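Local coordinates for probable E3 ubiquitin-protein ligase HERC1 (Homo sapiens, PDB 4QT6), which probably acts as a HECT-type E3 ligase that marks target proteins with ubiquitin, its SPRY domain probably serving in protein-protein recognition, at residues K42-K47 against G101-C106; W76-Y81 against S96-G101; G15-H20 against K150-D155. One frame throughout, in Å; residues are numbered along the deposited sequence.

Contact 1 of 3, residues K42-K47 against G101-C106. With ARF (formamide), chain E.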
loop_
_atom_site.group_PDB
_atom_site.type_symbol
_atom_site.label_atom_id
_atom_site.label_comp_id
_atom_site.label_asym_id
_atom_site.label_seq_id
_atom_site.Cartn_x
_atom_site.Cartn_y
_atom_site.Cartn_z
ATOM N N LYS A 42 -7.446 -5.498 3.881
ATOM C CA LYS A 42 -7.301 -4.212 4.532
ATOM C C LYS A 42 -5.888 -3.974 5.028
ATOM O O LYS A 42 -5.168 -4.898 5.347
ATOM C CB LYS A 42 -8.272 -4.074 5.716
ATOM C CG LYS A 42 -9.726 -4.133 5.320
ATOM C CD LYS A 42 -10.630 -3.960 6.510
ATOM C CE LYS A 42 -12.080 -3.914 6.081
ATOM N NZ LYS A 42 -12.978 -4.045 7.257
ATOM N N PHE A 43 -5.485 -2.707 5.012
ATOM C CA PHE A 43 -4.331 -2.260 5.776
ATOM C C PHE A 43 -4.819 -1.496 6.978
ATOM O O PHE A 43 -5.787 -0.739 6.874
ATOM C CB PHE A 43 -3.435 -1.364 4.939
ATOM C CG PHE A 43 -2.655 -2.094 3.877
ATOM C CD1 PHE A 43 -1.698 -3.027 4.236
ATOM C CD2 PHE A 43 -2.820 -1.797 2.550
ATOM C CE1 PHE A 43 -0.956 -3.685 3.276
ATOM C CE2 PHE A 43 -2.060 -2.443 1.578
ATOM C CZ PHE A 43 -1.120 -3.357 1.950
ATOM N N TYR A 44 -4.155 -1.699 8.120
ATOM C CA TYR A 44 -4.470 -0.976 9.341
ATOM C C TYR A 44 -3.210 -0.221 9.748
ATOM O O TYR A 44 -2.111 -0.805 9.823
ATOM C CB TYR A 44 -4.912 -1.938 10.431
ATOM C CG TYR A 44 -5.097 -1.264 11.753
ATOM C CD1 TYR A 44 -6.176 -0.417 11.967
ATOM C CD2 TYR A 44 -4.182 -1.451 12.779
ATOM C CE1 TYR A 44 -6.353 0.216 13.191
ATOM C CE2 TYR A 44 -4.343 -0.810 13.998
ATOM C CZ TYR A 44 -5.433 0.019 14.189
ATOM O OH TYR A 44 -5.629 0.647 15.408
ATOM N N ILE A 45 -3.351 1.082 9.964
ATOM C CA ILE A 45 -2.194 1.924 10.270
ATOM C C ILE A 45 -1.892 1.872 11.779
ATOM O O ILE A 45 -2.565 2.501 12.614
ATOM C CB ILE A 45 -2.344 3.382 9.773
ATOM C CG1 ILE A 45 -2.860 3.438 8.320
ATOM C CG2 ILE A 45 -1.030 4.120 9.917
ATOM C CD1 ILE A 45 -2.014 2.742 7.291
ATOM N N VAL A 46 -0.883 1.079 12.124
ATOM C CA VAL A 46 -0.568 0.822 13.537
ATOM C C VAL A 46 0.097 2.037 14.188
ATOM O O VAL A 46 -0.224 2.407 15.336
ATOM C CB VAL A 46 0.320 -0.431 13.690
ATOM C CG1 VAL A 46 0.824 -0.565 15.111
ATOM C CG2 VAL A 46 -0.447 -1.702 13.322
ATOM N N LYS A 47 1.073 2.600 13.496
ATOM C CA LYS A 47 1.890 3.683 14.021
ATOM C C LYS A 47 2.230 4.640 12.883
ATOM O O LYS A 47 2.748 4.234 11.835
ATOM C CB LYS A 47 3.161 3.124 14.671
ATOM C CG LYS A 47 4.102 4.166 15.273
ATOM C CD LYS A 47 3.443 4.946 16.393
ATOM C CE LYS A 47 4.325 6.091 16.901
ATOM N NZ LYS A 47 4.489 7.215 15.924
ATOM N N GLY A 101 -4.491 4.391 13.166
ATOM C CA GLY A 101 -5.781 3.932 13.638
ATOM C C GLY A 101 -6.848 3.757 12.574
ATOM O O GLY A 101 -7.933 3.231 12.873
ATOM N N ASP A 102 -6.553 4.163 11.341
ATOM C CA ASP A 102 -7.468 3.960 10.216
ATOM C C ASP A 102 -7.223 2.617 9.508
ATOM O O ASP A 102 -6.091 2.067 9.501
ATOM C CB ASP A 102 -7.327 5.076 9.173
ATOM C CG ASP A 102 -7.800 6.432 9.681
ATOM O OD1 ASP A 102 -8.758 6.446 10.478
ATOM O OD2 ASP A 102 -7.231 7.468 9.248
ATOM N N PHE A 103 -8.307 2.105 8.947
ATOM C CA PHE A 103 -8.309 0.969 8.013
ATOM C C PHE A 103 -8.504 1.448 6.599
ATOM O O PHE A 103 -9.384 2.286 6.352
ATOM C CB PHE A 103 -9.480 0.028 8.274
ATOM C CG PHE A 103 -9.356 -0.796 9.511
ATOM C CD1 PHE A 103 -9.859 -0.330 10.714
ATOM C CD2 PHE A 103 -8.806 -2.067 9.465
ATOM C CE1 PHE A 103 -9.771 -1.107 11.862
ATOM C CE2 PHE A 103 -8.725 -2.846 10.590
ATOM C CZ PHE A 103 -9.210 -2.366 11.795
ATOM N N ILE A 104 -7.719 0.900 5.663
ATOM C CA ILE A 104 -7.927 1.140 4.229
ATOM C C ILE A 104 -8.273 -0.208 3.611
ATOM O O ILE A 104 -7.472 -1.112 3.599
ATOM C CB ILE A 104 -6.694 1.778 3.535
ATOM C CG1 ILE A 104 -6.357 3.141 4.157
ATOM C CG2 ILE A 104 -6.911 1.877 2.022
ATOM C CD1 ILE A 104 -7.481 4.155 4.045
ATOM N N THR A 105 -9.487 -0.324 3.100
ATOM C CA THR A 105 -9.878 -1.477 2.307
ATOM C C THR A 105 -9.321 -1.315 0.910
ATOM O O THR A 105 -9.457 -0.246 0.296
ATOM C CB THR A 105 -11.409 -1.592 2.219
ATOM O OG1 THR A 105 -11.966 -1.688 3.546
ATOM C CG2 THR A 105 -11.828 -2.785 1.386
ATOM N N CYS A 106 -8.719 -2.380 0.392
ATOM C CA CYS A 106 -8.156 -2.389 -0.941
ATOM C C CYS A 106 -8.884 -3.464 -1.717
ATOM O O CYS A 106 -9.062 -4.579 -1.226
ATOM C CB CYS A 106 -6.660 -2.722 -0.892
ATOM S SG CYS A 106 -5.715 -1.665 0.247
HETATM N N ARF E . -10.546 -1.452 15.526
HETATM C C ARF E . -9.295 -1.932 15.523
HETATM O O ARF E . -9.140 -3.110 15.305
#
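Tyr44 lays its CD1 edge carbon over the centre of the Phe103 ring, 3.5 Å above that ring's plane. The rings are inclined at 44°, neither stacked nor edge-to-face. Turning CG of Tyr44 anti to its backbone N (chi1 173°) carries the ring along its own strand, where CE1 reaches Gly101 O at 3.4 Å. Lys42, on the same side of the sheet, runs its extended chain beside Thr105, with CE 3.4 Å from Thr105 OG1. Its ammonium is hydrogen-bonded to Met158 O and stands too far from the Phe103 ring for more than a weak attraction. This is the more open side, with a formamide at the rim of the Phe103 ring. With an alanine at Phe103, Tyr44 would probably lose the surface under its CD1 and be freer to turn.

The side of Phe43 and Ile104 is the enclosed one: both are buried with Cys106, and Phe117, Val151 and Ile153 pack there. Cys106 SG is set obliquely to the Phe43 ring, 3.7 Å from CD2. Paired backbone bonds tie the strands: Phe43 N to Ile104 O at 2.9 Å, Ile104 N to Phe43 O at 2.8 Å. The pairing extends into the turn before strand 103-109, where Ile45 N meets Asp102 O at 2.9 Å and Gly101 N meets Ile45 O at 2.8 Å. The pair is thus a two-faced ribbon of a SPRY beta sandwich: Phe43, Ile104 and Cys106 turned to the core, the partly exposed Lys42 and Tyr44 flanking the buried Phe103 ring, while the other edge of strand 38-47 pairs with strand 150-154.

Contact 2 of 3, residues W76-Y81 against S96-G101. With ARF (formamide), chain B; ARF (formamide), chain C.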
loop_
_atom_site.group_PDB
_atom_site.type_symbol
_atom_site.label_atom_id
_atom_site.label_comp_id
_atom_site.label_asym_id
_atom_site.label_seq_id
_atom_site.Cartn_x
_atom_site.Cartn_y
_atom_site.Cartn_z
ATOM N N TRP A 76 1.220 0.931 -7.477
ATOM C CA TRP A 76 0.025 1.757 -7.524
ATOM C C TRP A 76 -0.243 2.138 -6.077
ATOM O O TRP A 76 -0.518 1.265 -5.233
ATOM C CB TRP A 76 -1.165 0.961 -8.068
ATOM C CG TRP A 76 -1.220 0.741 -9.560
ATOM C CD1 TRP A 76 -2.031 1.408 -10.440
ATOM C CD2 TRP A 76 -0.504 -0.225 -10.334
ATOM N NE1 TRP A 76 -1.833 0.945 -11.700
ATOM C CE2 TRP A 76 -0.923 -0.071 -11.680
ATOM C CE3 TRP A 76 0.475 -1.179 -10.044
ATOM C CZ2 TRP A 76 -0.406 -0.847 -12.707
ATOM C CZ3 TRP A 76 0.978 -1.957 -11.077
ATOM C CH2 TRP A 76 0.523 -1.794 -12.391
ATOM N N LEU A 77 -0.133 3.421 -5.753
ATOM C CA LEU A 77 -0.018 3.832 -4.362
ATOM C C LEU A 77 -1.014 4.894 -3.961
ATOM O O LEU A 77 -1.410 5.748 -4.764
ATOM C CB LEU A 77 1.388 4.334 -4.074
ATOM C CG LEU A 77 2.503 3.322 -4.225
ATOM C CD1 LEU A 77 3.866 4.002 -4.136
ATOM C CD2 LEU A 77 2.378 2.215 -3.183
ATOM N N TYR A 78 -1.358 4.869 -2.682
ATOM C CA TYR A 78 -2.335 5.750 -2.054
ATOM C C TYR A 78 -1.659 6.310 -0.795
ATOM O O TYR A 78 -1.224 5.577 0.109
ATOM C CB TYR A 78 -3.628 4.943 -1.783
ATOM C CG TYR A 78 -4.757 5.558 -1.004
ATOM C CD1 TYR A 78 -5.027 6.918 -1.074
ATOM C CD2 TYR A 78 -5.643 4.748 -0.279
ATOM C CE1 TYR A 78 -6.084 7.463 -0.353
ATOM C CE2 TYR A 78 -6.707 5.287 0.427
ATOM C CZ TYR A 78 -6.933 6.648 0.370
ATOM O OH TYR A 78 -7.997 7.170 1.093
ATOM N N ARG A 79 -1.534 7.635 -0.772
ATOM C CA ARG A 79 -0.701 8.344 0.208
ATOM C C ARG A 79 -1.492 8.833 1.429
ATOM O O ARG A 79 -2.498 9.563 1.290
ATOM C CB ARG A 79 -0.027 9.518 -0.514
ATOM C CG ARG A 79 0.890 10.384 0.318
ATOM C CD ARG A 79 1.542 11.425 -0.581
ATOM N NE ARG A 79 2.249 12.463 0.161
ATOM C CZ ARG A 79 2.491 13.693 -0.300
ATOM N NH1 ARG A 79 2.071 14.062 -1.517
ATOM N NH2 ARG A 79 3.147 14.558 0.467
ATOM N N ALA A 80 -1.025 8.451 2.628
ATOM C CA ALA A 80 -1.721 8.741 3.862
ATOM C C ALA A 80 -1.891 10.244 4.074
ATOM O O ALA A 80 -2.984 10.716 4.384
ATOM C CB ALA A 80 -0.973 8.132 5.031
ATOM N N TYR A 81 -0.803 10.975 3.886
ATOM C CA TYR A 81 -0.739 12.384 4.294
ATOM C C TYR A 81 -1.778 13.258 3.595
ATOM O O TYR A 81 -2.372 14.118 4.230
ATOM C CB TYR A 81 0.656 12.936 4.025
ATOM C CG TYR A 81 0.756 14.430 4.230
ATOM C CD1 TYR A 81 0.743 14.959 5.501
ATOM C CD2 TYR A 81 0.810 15.298 3.153
ATOM C CE1 TYR A 81 0.808 16.326 5.705
ATOM C CE2 TYR A 81 0.881 16.676 3.345
ATOM C CZ TYR A 81 0.889 17.174 4.631
ATOM O OH TYR A 81 0.959 18.544 4.860
ATOM N N SER A 96 -9.518 10.309 0.369
ATOM C CA SER A 96 -9.356 10.808 1.723
ATOM C C SER A 96 -7.934 10.567 2.217
ATOM O O SER A 96 -7.309 9.571 1.868
ATOM C CB SER A 96 -10.337 10.134 2.684
ATOM O OG SER A 96 -11.688 10.399 2.307
ATOM N N SER A 97 -7.435 11.486 3.029
ATOM C CA SER A 97 -6.214 11.246 3.779
ATOM C C SER A 97 -6.497 10.180 4.836
ATOM O O SER A 97 -7.650 9.894 5.151
ATOM C CB SER A 97 -5.719 12.536 4.445
ATOM O OG SER A 97 -6.660 13.009 5.388
ATOM N N PHE A 98 -5.446 9.563 5.359
ATOM C CA PHE A 98 -5.618 8.606 6.439
ATOM C C PHE A 98 -4.394 8.606 7.334
ATOM O O PHE A 98 -3.350 9.167 6.976
ATOM C CB PHE A 98 -5.960 7.203 5.906
ATOM C CG PHE A 98 -4.951 6.642 4.927
ATOM C CD1 PHE A 98 -5.045 6.927 3.576
ATOM C CD2 PHE A 98 -3.931 5.805 5.349
ATOM C CE1 PHE A 98 -4.143 6.406 2.662
ATOM C CE2 PHE A 98 -3.023 5.278 4.438
ATOM C CZ PHE A 98 -3.118 5.581 3.099
ATOM N N THR A 99 -4.529 8.004 8.508
ATOM C CA THR A 99 -3.479 8.077 9.522
ATOM C C THR A 99 -3.579 6.919 10.493
ATOM O O THR A 99 -4.365 5.954 10.289
ATOM C CB THR A 99 -3.533 9.443 10.269
ATOM O OG1 THR A 99 -2.327 9.645 11.028
ATOM C CG2 THR A 99 -4.744 9.536 11.147
ATOM N N GLN A 100 -2.765 6.997 11.549
ATOM C CA GLN A 100 -2.761 5.991 12.601
ATOM C C GLN A 100 -4.170 5.675 13.064
ATOM O O GLN A 100 -4.965 6.584 13.330
ATOM C CB GLN A 100 -1.939 6.511 13.778
ATOM C CG GLN A 100 -1.728 5.481 14.863
ATOM C CD GLN A 100 -0.694 5.906 15.887
ATOM O OE1 GLN A 100 0.412 6.325 15.544
ATOM N NE2 GLN A 100 -1.042 5.761 17.170
ATOM N N GLY A 101 -4.491 4.391 13.166
ATOM C CA GLY A 101 -5.781 3.932 13.638
ATOM C C GLY A 101 -6.848 3.757 12.574
ATOM O O GLY A 101 -7.933 3.231 12.873
HETATM N N ARF B . 4.132 14.326 5.385
HETATM C C ARF B . 4.075 14.674 4.101
HETATM O O ARF B . 3.997 13.825 3.226
HETATM N N ARF C . -10.587 6.278 0.151
HETATM C C ARF C . -11.686 7.011 -0.064
HETATM O O ARF C . -11.640 8.226 0.085
#
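Phe98 is wedged against both Tyr78 and Ala80. Its CE1 comes down over the centre of the Tyr78 ring, 3.4 Å above the plane, in an edge-to-face pair whose planes make 57°. One face of the Phe98 ring is in turn occupied by Ala80 CA, a CH-pi contact 3.5 Å from the ring centroid, with Ala80 CB alongside CE2. The ring reaches this place because CG of Phe98 stands between its own backbone N and carbonyl carbon (chi1 56°), folding the side chain back over the strand end. A hydrogen bond from Phe98 N to Ala80 O, 2.9 Å long, lies in the carbonyl plane on a lone pair and fixes the backbone beneath. Further along, Tyr78 OH donates to Ser96 O across 2.6 Å, its oxygen tilted a little from that carbonyl plane, and so pins the start of the loop.

The arrangement belongs to the two-sheet beta sandwich of SPRY domains. Strand 75-79 is part of one sheet, whereas 96-101 is the loop that leads into strand 103-109 of the other, and Phe98 fills the space between them by touching Val57 on the first sheet and Ile45 and Ile104 on the second.

Outside this shell, Tyr78 stacks with Phe117. A formamide bridges Tyr78 and Ser96: its N donates to Tyr78 OH at 2.9 Å, and its O accepts from Ser96 N at 3.0 Å. Arg79 leaves the strand on the side away from the loop; its chain is extended from CG to NE, and NH2 donates to the O of a second formamide at 3.0 Å, which rests over one face of Tyr81. Tyr86 and Tyr143 steady the same guanidinium group through NH1 and NE.

Contact 3 of 3, residues G15-H20 against K150-D155. With ARF (formamide), chain F.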
loop_
_atom_site.group_PDB
_atom_site.type_symbol
_atom_site.label_atom_id
_atom_site.label_comp_id
_atom_site.label_asym_id
_atom_site.label_seq_id
_atom_site.Cartn_x
_atom_site.Cartn_y
_atom_site.Cartn_z
ATOM N N GLY A 15 5.136 -11.395 11.350
ATOM C CA GLY A 15 4.475 -11.728 10.100
ATOM C C GLY A 15 3.491 -10.717 9.536
ATOM O O GLY A 15 3.493 -10.477 8.325
ATOM N N GLN A 16 2.644 -10.159 10.396
ATOM C CA GLN A 16 1.457 -9.374 10.007
ATOM C C GLN A 16 1.760 -7.895 9.847
ATOM O O GLN A 16 0.946 -7.156 9.290
ATOM C CB GLN A 16 0.382 -9.482 11.115
ATOM C CG GLN A 16 -0.028 -10.885 11.553
ATOM C CD GLN A 16 -1.052 -10.867 12.704
ATOM O OE1 GLN A 16 -1.218 -9.863 13.413
ATOM N NE2 GLN A 16 -1.713 -11.991 12.918
ATOM N N ILE A 17 2.874 -7.438 10.401
ATOM C CA ILE A 17 3.170 -6.011 10.433
ATOM C C ILE A 17 4.448 -5.705 9.684
ATOM O O ILE A 17 5.433 -6.447 9.767
ATOM C CB ILE A 17 3.222 -5.495 11.889
ATOM C CG1 ILE A 17 1.787 -5.482 12.451
ATOM C CG2 ILE A 17 3.843 -4.105 12.030
ATOM C CD1 ILE A 17 1.742 -5.356 13.951
ATOM N N LEU A 18 4.428 -4.596 8.942
ATOM C CA LEU A 18 5.624 -4.092 8.307
ATOM C C LEU A 18 6.025 -2.824 9.039
ATOM O O LEU A 18 5.219 -1.882 9.179
ATOM C CB LEU A 18 5.392 -3.790 6.818
ATOM C CG LEU A 18 6.651 -3.404 6.041
ATOM C CD1 LEU A 18 7.495 -4.627 5.771
ATOM C CD2 LEU A 18 6.276 -2.702 4.730
ATOM N N THR A 19 7.271 -2.810 9.505
ATOM C CA THR A 19 7.807 -1.688 10.251
ATOM C C THR A 19 8.917 -1.015 9.472
ATOM O O THR A 19 9.824 -1.686 8.982
ATOM C CB THR A 19 8.331 -2.176 11.625
ATOM O OG1 THR A 19 7.236 -2.717 12.369
ATOM C CG2 THR A 19 9.011 -1.035 12.401
ATOM N N HIS A 20 8.856 0.315 9.370
ATOM C CA HIS A 20 9.851 1.059 8.632
ATOM C C HIS A 20 11.124 1.050 9.472
ATOM O O HIS A 20 11.089 1.422 10.644
ATOM C CB HIS A 20 9.385 2.485 8.389
ATOM C CG HIS A 20 10.310 3.282 7.543
ATOM N ND1 HIS A 20 10.260 4.661 7.485
ATOM C CD2 HIS A 20 11.308 2.905 6.710
ATOM C CE1 HIS A 20 11.175 5.090 6.638
ATOM N NE2 HIS A 20 11.843 4.052 6.177
ATOM N N LYS A 150 4.420 1.838 11.239
ATOM C CA LYS A 150 4.013 0.429 11.232
ATOM C C LYS A 150 2.649 0.246 10.587
ATOM O O LYS A 150 1.709 0.982 10.895
ATOM C CB LYS A 150 3.962 -0.157 12.654
ATOM C CG LYS A 150 5.282 -0.171 13.390
ATOM C CD LYS A 150 5.118 -0.930 14.695
ATOM C CE LYS A 150 6.385 -0.813 15.538
ATOM N NZ LYS A 150 6.550 -1.909 16.527
ATOM N N VAL A 151 2.546 -0.724 9.685
ATOM C CA VAL A 151 1.275 -1.039 9.003
ATOM C C VAL A 151 1.003 -2.529 9.113
ATOM O O VAL A 151 1.886 -3.352 8.840
ATOM C CB VAL A 151 1.332 -0.628 7.506
ATOM C CG1 VAL A 151 0.031 -0.952 6.768
ATOM C CG2 VAL A 151 1.650 0.857 7.374
ATOM N N LYS A 152 -0.230 -2.873 9.464
ATOM C CA LYS A 152 -0.672 -4.246 9.541
ATOM C C LYS A 152 -1.477 -4.623 8.299
ATOM O O LYS A 152 -2.344 -3.857 7.867
ATOM C CB LYS A 152 -1.543 -4.426 10.787
ATOM C CG LYS A 152 -2.072 -5.831 10.994
ATOM C CD LYS A 152 -2.760 -5.980 12.337
ATOM C CE LYS A 152 -3.326 -7.378 12.486
ATOM N NZ LYS A 152 -3.759 -7.699 13.874
ATOM N N ILE A 153 -1.216 -5.813 7.764
ATOM C CA ILE A 153 -2.058 -6.348 6.709
ATOM C C ILE A 153 -3.104 -7.290 7.326
ATOM O O ILE A 153 -2.769 -8.124 8.168
ATOM C CB ILE A 153 -1.206 -6.996 5.571
ATOM C CG1 ILE A 153 -2.076 -7.258 4.331
ATOM C CG2 ILE A 153 -0.483 -8.243 6.037
ATOM C CD1 ILE A 153 -1.274 -7.661 3.099
ATOM N N CYS A 154 -4.351 -7.151 6.890
ATOM C CA CYS A 154 -5.540 -7.755 7.494
ATOM C C CYS A 154 -6.469 -8.359 6.481
ATOM O O CYS A 154 -6.563 -7.882 5.354
ATOM C CB CYS A 154 -6.407 -6.663 8.122
ATOM S SG CYS A 154 -5.619 -5.676 9.366
ATOM N N ASP A 155 -7.211 -9.368 6.915
ATOM C CA ASP A 155 -8.276 -9.943 6.107
ATOM C C ASP A 155 -9.432 -8.952 5.987
ATOM O O ASP A 155 -9.564 -7.997 6.772
ATOM C CB ASP A 155 -8.760 -11.264 6.702
ATOM C CG ASP A 155 -9.709 -11.065 7.873
ATOM O OD1 ASP A 155 -10.935 -10.926 7.640
ATOM O OD2 ASP A 155 -9.227 -11.054 9.022
HETATM N N ARF F . -2.484 -10.842 1.636
HETATM C C ARF F . -2.334 -10.968 2.966
HETATM O O ARF F . -1.211 -11.174 3.419
#
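The carboxamide of Gln16 is the flat side-chain group that meets the other strand, offering OE1 to Lys152 NZ in a weak bond of 3.4 Å; as Gln16 is modelled in two conformations, this link is doubtful. A second flat group, a formamide, lies against Ile153, its C 3.5 Å from CD1, and is hydrogen-bonded to Gly1 N and Tyr39 OH.

The backbone does the firmer work. Leu18 N reaches Val151 O at 2.8 Å and Val151 N returns to Leu18 O at 3.0 Å, while Ile153 N meets Gln16 O nearly head-on, with a C=O...N angle of 170°. On the outer side, Ile17 slants across Lys152, CG1 lying 3.9 Å from CB. Lys150, its CG anti to the carbonyl carbon (chi1 -62°), runs beside Thr19, with CG 3.4 Å from Thr19 OG1, and both polar ends converge on Glu13 OE1.

Leu18 and Val151 turn inward instead, onto Val140 of strand 137-142 in the facing sheet. Within its own sheet, strand 17-20 lies between strands 10-13 and 150-154, and strand 150-154 passes the pairing on to strand 38-47.

Contacts 1 and 3 are rungs of the same seven-stranded antiparallel sheet: strands 38-47 and 150-154 are neighbours in it, joined by probable hydrogen bonds such as that from Lys152 N to Tyr44 O. Both rely on main-chain ladders. Contact 1 is buried, with aromatic and sulfur packing, while contacts 2 and 3 are only partly so; contact 3, nearer the sheet's edge, has lysines along its outer face. Contact 2 is of another kind, a loop against a strand of the second sheet, held by ring packing and two hydrogen bonds. It shares Gly101 with contact 1, whereas contacts 2 and 3 do not touch, their nearest atoms being about 7 Å apart.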